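Local coordinates for protein beta-phenylalanine aminotransferase (Variovorax paradoxus, PDB 4AO9) that probably transfers the amino group of beta-phenylalanine to a keto acid acceptor, using pyridoxal-5'-phosphate as cofactor, at residues R88-I93 with I432-A437. Residues are numbered along the deposited sequence; the frame is centred on the assembly and turned at random.
Sequences RYADFI and IDRYVA
Phe92 reaches across to the helix at 432-437 and lays one face of its ring against the stem of Tyr435. Two atoms share the touching: Tyr435 CB meets the outer half of the ring, 3.6 Å from Phe92 CZ, in a CH-pi contact 29° off the normal, and Tyr435 CD2 meets the half nearer the root, 3.9 Å from Phe92 CG. The two rings form an oblique pair, planes at 35° and centroids 5.0 Å apart. With CG anti to its own backbone N (chi1 -170°), Tyr435 carries its ring obliquely across Phe92, its CD2 near the root of that side chain. Ile432, nearly one turn earlier, meets the outer edge of the ring: its CA lies near the ring plane, 4.0 Å from Phe92 CZ, and its CG1 stands a loose 4.4 Å from Phe92 CE2. Val421 of strand 420-422 touches both aromatic side chains, and Leu427 also packs on Phe92.

Exposed Arg434, its chain bent at chi3, rests NH2 against the buried Ala90 methyl, 4.0 Å from CB, while the same nitrogen forms a salt bridge with Asp431.

On the strand side, Asp91 OD1 accepts from Ile93 N at 2.9 Å, an Asx turn that shapes the chain leaving the strand around Phe92; Asp91 OD2 is held by His103.

Helix 429-445, close to the C-terminus, thus packs on a four-stranded mixed sheet apart from the seven-stranded one, consistent with the small domain of the fold-type I architecture of class-III aminotransferases.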
ATOM      1  N   ARG A  88      30.526   7.811   4.307  1.00 13.87           N
ATOM      2  CA  ARG A  88      29.566   8.912   4.248  1.00 13.79           C
ATOM      3  C   ARG A  88      29.411   9.375   2.809  1.00 13.81           C
ATOM      4  O   ARG A  88      30.398   9.606   2.114  1.00 14.34           O
ATOM      5  CB  ARG A  88      30.033  10.082   5.123  1.00 14.91           C
ATOM      6  CG  ARG A  88      29.023  11.225   5.215  1.00 16.74           C
ATOM      7  CD  ARG A  88      29.681  12.519   5.706  1.00 21.71           C
ATOM      8  NE  ARG A  88      28.770  13.660   5.595  1.00 25.84           N
ATOM      9  CZ  ARG A  88      28.419  14.462   6.599  1.00 28.79           C
ATOM     10  NH1 ARG A  88      28.916  14.288   7.823  1.00 30.68           N
ATOM     11  NH2 ARG A  88      27.572  15.460   6.372  1.00 29.92           N
ATOM     12  N   TYR A  89      28.160   9.507   2.374  1.00 12.31           N
ATOM     13  CA  TYR A  89      27.862   9.943   1.019  1.00 11.95           C
ATOM     14  C   TYR A  89      26.927  11.136   0.994  1.00 11.30           C
ATOM     15  O   TYR A  89      26.055  11.282   1.864  1.00 11.88           O
ATOM     16  CB  TYR A  89      27.162   8.841   0.225  1.00 11.66           C
ATOM     17  CG  TYR A  89      27.830   7.498   0.236  1.00 11.30           C
ATOM     18  CD1 TYR A  89      28.838   7.193  -0.680  1.00 11.98           C
ATOM     19  CD2 TYR A  89      27.436   6.519   1.147  1.00 11.02           C
ATOM     20  CE1 TYR A  89      29.444   5.949  -0.682  1.00 12.51           C
ATOM     21  CE2 TYR A  89      28.034   5.281   1.152  1.00 11.41           C
ATOM     22  CZ  TYR A  89      29.034   4.998   0.238  1.00 12.41           C
ATOM     23  OH  TYR A  89      29.614   3.755   0.252  1.00 13.16           O
ATOM     24  N   ALA A  90      27.091  11.972  -0.025  1.00 11.39           N
ATOM     25  CA  ALA A  90      26.038  12.900  -0.399  1.00 11.05           C
ATOM     26  C   ALA A  90      25.004  12.108  -1.184  1.00 10.65           C
ATOM     27  O   ALA A  90      25.347  11.392  -2.131  1.00 11.11           O
ATOM     28  CB  ALA A  90      26.596  14.044  -1.247  1.00 11.82           C
ATOM     29  N   ASP A  91      23.749  12.233  -0.760  1.00 10.11           N
ATOM     30  CA  ASP A  91      22.622  11.488  -1.327  1.00 10.18           C
ATOM     31  C   ASP A  91      22.029  12.195  -2.550  1.00 10.16           C
ATOM     32  O   ASP A  91      21.409  13.243  -2.423  1.00 11.04           O
ATOM     33  CB  ASP A  91      21.547  11.351  -0.249  1.00 10.08           C
ATOM     34  CG  ASP A  91      20.279  10.694  -0.756  1.00  9.96           C
ATOM     35  OD1 ASP A  91      20.324  10.021  -1.805  1.00 10.26           O
ATOM     36  OD2 ASP A  91      19.245  10.861  -0.086  1.00 12.01           O
ATOM     37  N   PHE A  92      22.207  11.583  -3.715  1.00 10.18           N
ATOM     38  CA  PHE A  92      21.632  12.072  -4.965  1.00 10.29           C
ATOM     39  C   PHE A  92      20.532  11.175  -5.523  1.00 10.48           C
ATOM     40  O   PHE A  92      20.267  11.172  -6.722  1.00 10.74           O
ATOM     41  CB  PHE A  92      22.742  12.307  -6.007  1.00 10.60           C
ATOM     42  CG  PHE A  92      23.447  13.615  -5.834  1.00 11.74           C
ATOM     43  CD1 PHE A  92      24.466  13.754  -4.896  1.00 11.96           C
ATOM     44  CD2 PHE A  92      23.054  14.727  -6.580  1.00 12.51           C
ATOM     45  CE1 PHE A  92      25.102  14.978  -4.725  1.00 12.58           C
ATOM     46  CE2 PHE A  92      23.689  15.946  -6.419  1.00 13.86           C
ATOM     47  CZ  PHE A  92      24.708  16.073  -5.485  1.00 13.25           C
ATOM     48  N   ILE A  93      19.873  10.434  -4.639  1.00 10.19           N
ATOM     49  CA  ILE A  93      18.735   9.599  -5.058  1.00 10.37           C
ATOM     50  C   ILE A  93      17.477   9.815  -4.181  1.00  9.92           C
ATOM     51  O   ILE A  93      16.349   9.723  -4.672  1.00 10.39           O
ATOM     52  CB  ILE A  93      19.167   8.099  -5.236  1.00 10.24           C
ATOM     53  CG1 ILE A  93      17.985   7.203  -5.621  1.00 10.72           C
ATOM     54  CG2 ILE A  93      19.857   7.579  -3.984  1.00 12.70           C
ATOM     55  CD1 ILE A  93      17.290   7.596  -6.938  1.00  9.97           C
ATOM     56  N   ILE A 432      26.190  19.851  -5.014  1.00 16.80           N
ATOM     57  CA  ILE A 432      25.895  19.809  -6.442  1.00 16.88           C
ATOM     58  C   ILE A 432      27.185  20.000  -7.264  1.00 17.23           C
ATOM     59  O   ILE A 432      27.413  19.292  -8.242  1.00 16.30           O
ATOM     60  CB  ILE A 432      24.766  20.792  -6.809  1.00 17.16           C
ATOM     61  CG1 ILE A 432      23.439  20.286  -6.192  1.00 18.39           C
ATOM     62  CG2 ILE A 432      24.668  20.955  -8.319  1.00 17.42           C
ATOM     63  CD1 ILE A 432      22.260  21.236  -6.331  1.00 20.10           C
ATOM     64  N   ASP A 433      28.047  20.918  -6.823  1.00 18.06           N
ATOM     65  CA  ASP A 433      29.353  21.103  -7.463  1.00 18.96           C
ATOM     66  C   ASP A 433      30.151  19.803  -7.466  1.00 18.61           C
ATOM     67  O   ASP A 433      30.811  19.481  -8.456  1.00 18.62           O
ATOM     68  CB  ASP A 433      30.173  22.189  -6.752  1.00 19.42           C
ATOM     69  CG  ASP A 433      29.683  23.595  -7.048  1.00 21.14           C
ATOM     70  OD1 ASP A 433      28.995  23.804  -8.070  1.00 22.87           O
ATOM     71  OD2 ASP A 433      30.002  24.506  -6.247  1.00 23.23           O
ATOM     72  N   ARG A 434      30.081  19.060  -6.360  1.00 18.15           N
ATOM     73  CA  ARG A 434      30.782  17.782  -6.250  1.00 18.68           C
ATOM     74  C   ARG A 434      30.242  16.743  -7.223  1.00 17.72           C
ATOM     75  O   ARG A 434      31.018  15.960  -7.765  1.00 17.52           O
ATOM     76  CB  ARG A 434      30.767  17.243  -4.815  1.00 19.12           C
ATOM     77  CG  ARG A 434      31.686  18.023  -3.879  1.00 23.02           C
ATOM     78  CD  ARG A 434      32.138  17.196  -2.679  1.00 27.97           C
ATOM     79  NE  ARG A 434      31.004  16.714  -1.895  1.00 31.20           N
ATOM     80  CZ  ARG A 434      30.287  17.466  -1.063  1.00 33.50           C
ATOM     81  NH1 ARG A 434      30.574  18.754  -0.887  1.00 33.99           N
ATOM     82  NH2 ARG A 434      29.267  16.923  -0.409  1.00 33.64           N
ATOM     83  N   TYR A 435      28.922  16.729  -7.446  1.00 16.60           N
ATOM     84  CA  TYR A 435      28.353  15.841  -8.455  1.00 15.77           C
ATOM     85  C   TYR A 435      28.928  16.137  -9.847  1.00 15.87           C
ATOM     86  O   TYR A 435      29.380  15.222 -10.542  1.00 15.48           O
ATOM     87  CB  TYR A 435      26.804  15.842  -8.455  1.00 15.03           C
ATOM     88  CG  TYR A 435      26.263  14.726  -9.333  1.00 14.17           C
ATOM     89  CD1 TYR A 435      26.092  14.921 -10.705  1.00 14.01           C
ATOM     90  CD2 TYR A 435      25.964  13.464  -8.808  1.00 13.32           C
ATOM     91  CE1 TYR A 435      25.642  13.905 -11.529  1.00 13.08           C
ATOM     92  CE2 TYR A 435      25.506  12.429  -9.636  1.00 12.51           C
ATOM     93  CZ  TYR A 435      25.347  12.667 -10.995  1.00 11.72           C
ATOM     94  OH  TYR A 435      24.927  11.678 -11.841  1.00 13.16           O
ATOM     95  N   VAL A 436      28.928  17.413 -10.227  1.00 15.70           N
ATOM     96  CA  VAL A 436      29.448  17.833 -11.535  1.00 15.86           C
ATOM     97  C   VAL A 436      30.927  17.456 -11.668  1.00 16.06           C
ATOM     98  O   VAL A 436      31.341  16.906 -12.686  1.00 16.16           O
ATOM     99  CB  VAL A 436      29.250  19.345 -11.771  1.00 16.38           C
ATOM    100  CG1 VAL A 436      29.866  19.776 -13.100  1.00 16.66           C
ATOM    101  CG2 VAL A 436      27.773  19.686 -11.756  1.00 15.55           C
ATOM    102  N   ALA A 437      31.700  17.714 -10.614  1.00 15.93           N
ATOM    103  CA  ALA A 437      33.115  17.352 -10.601  1.00 16.48           C
ATOM    104  C   ALA A 437      33.320  15.842 -10.740  1.00 16.36           C
ATOM    105  O   ALA A 437      34.268  15.400 -11.393  1.00 17.47           O
ATOM    106  CB  ALA A 437      33.797  17.889  -9.347  1.00 16.38           C
TER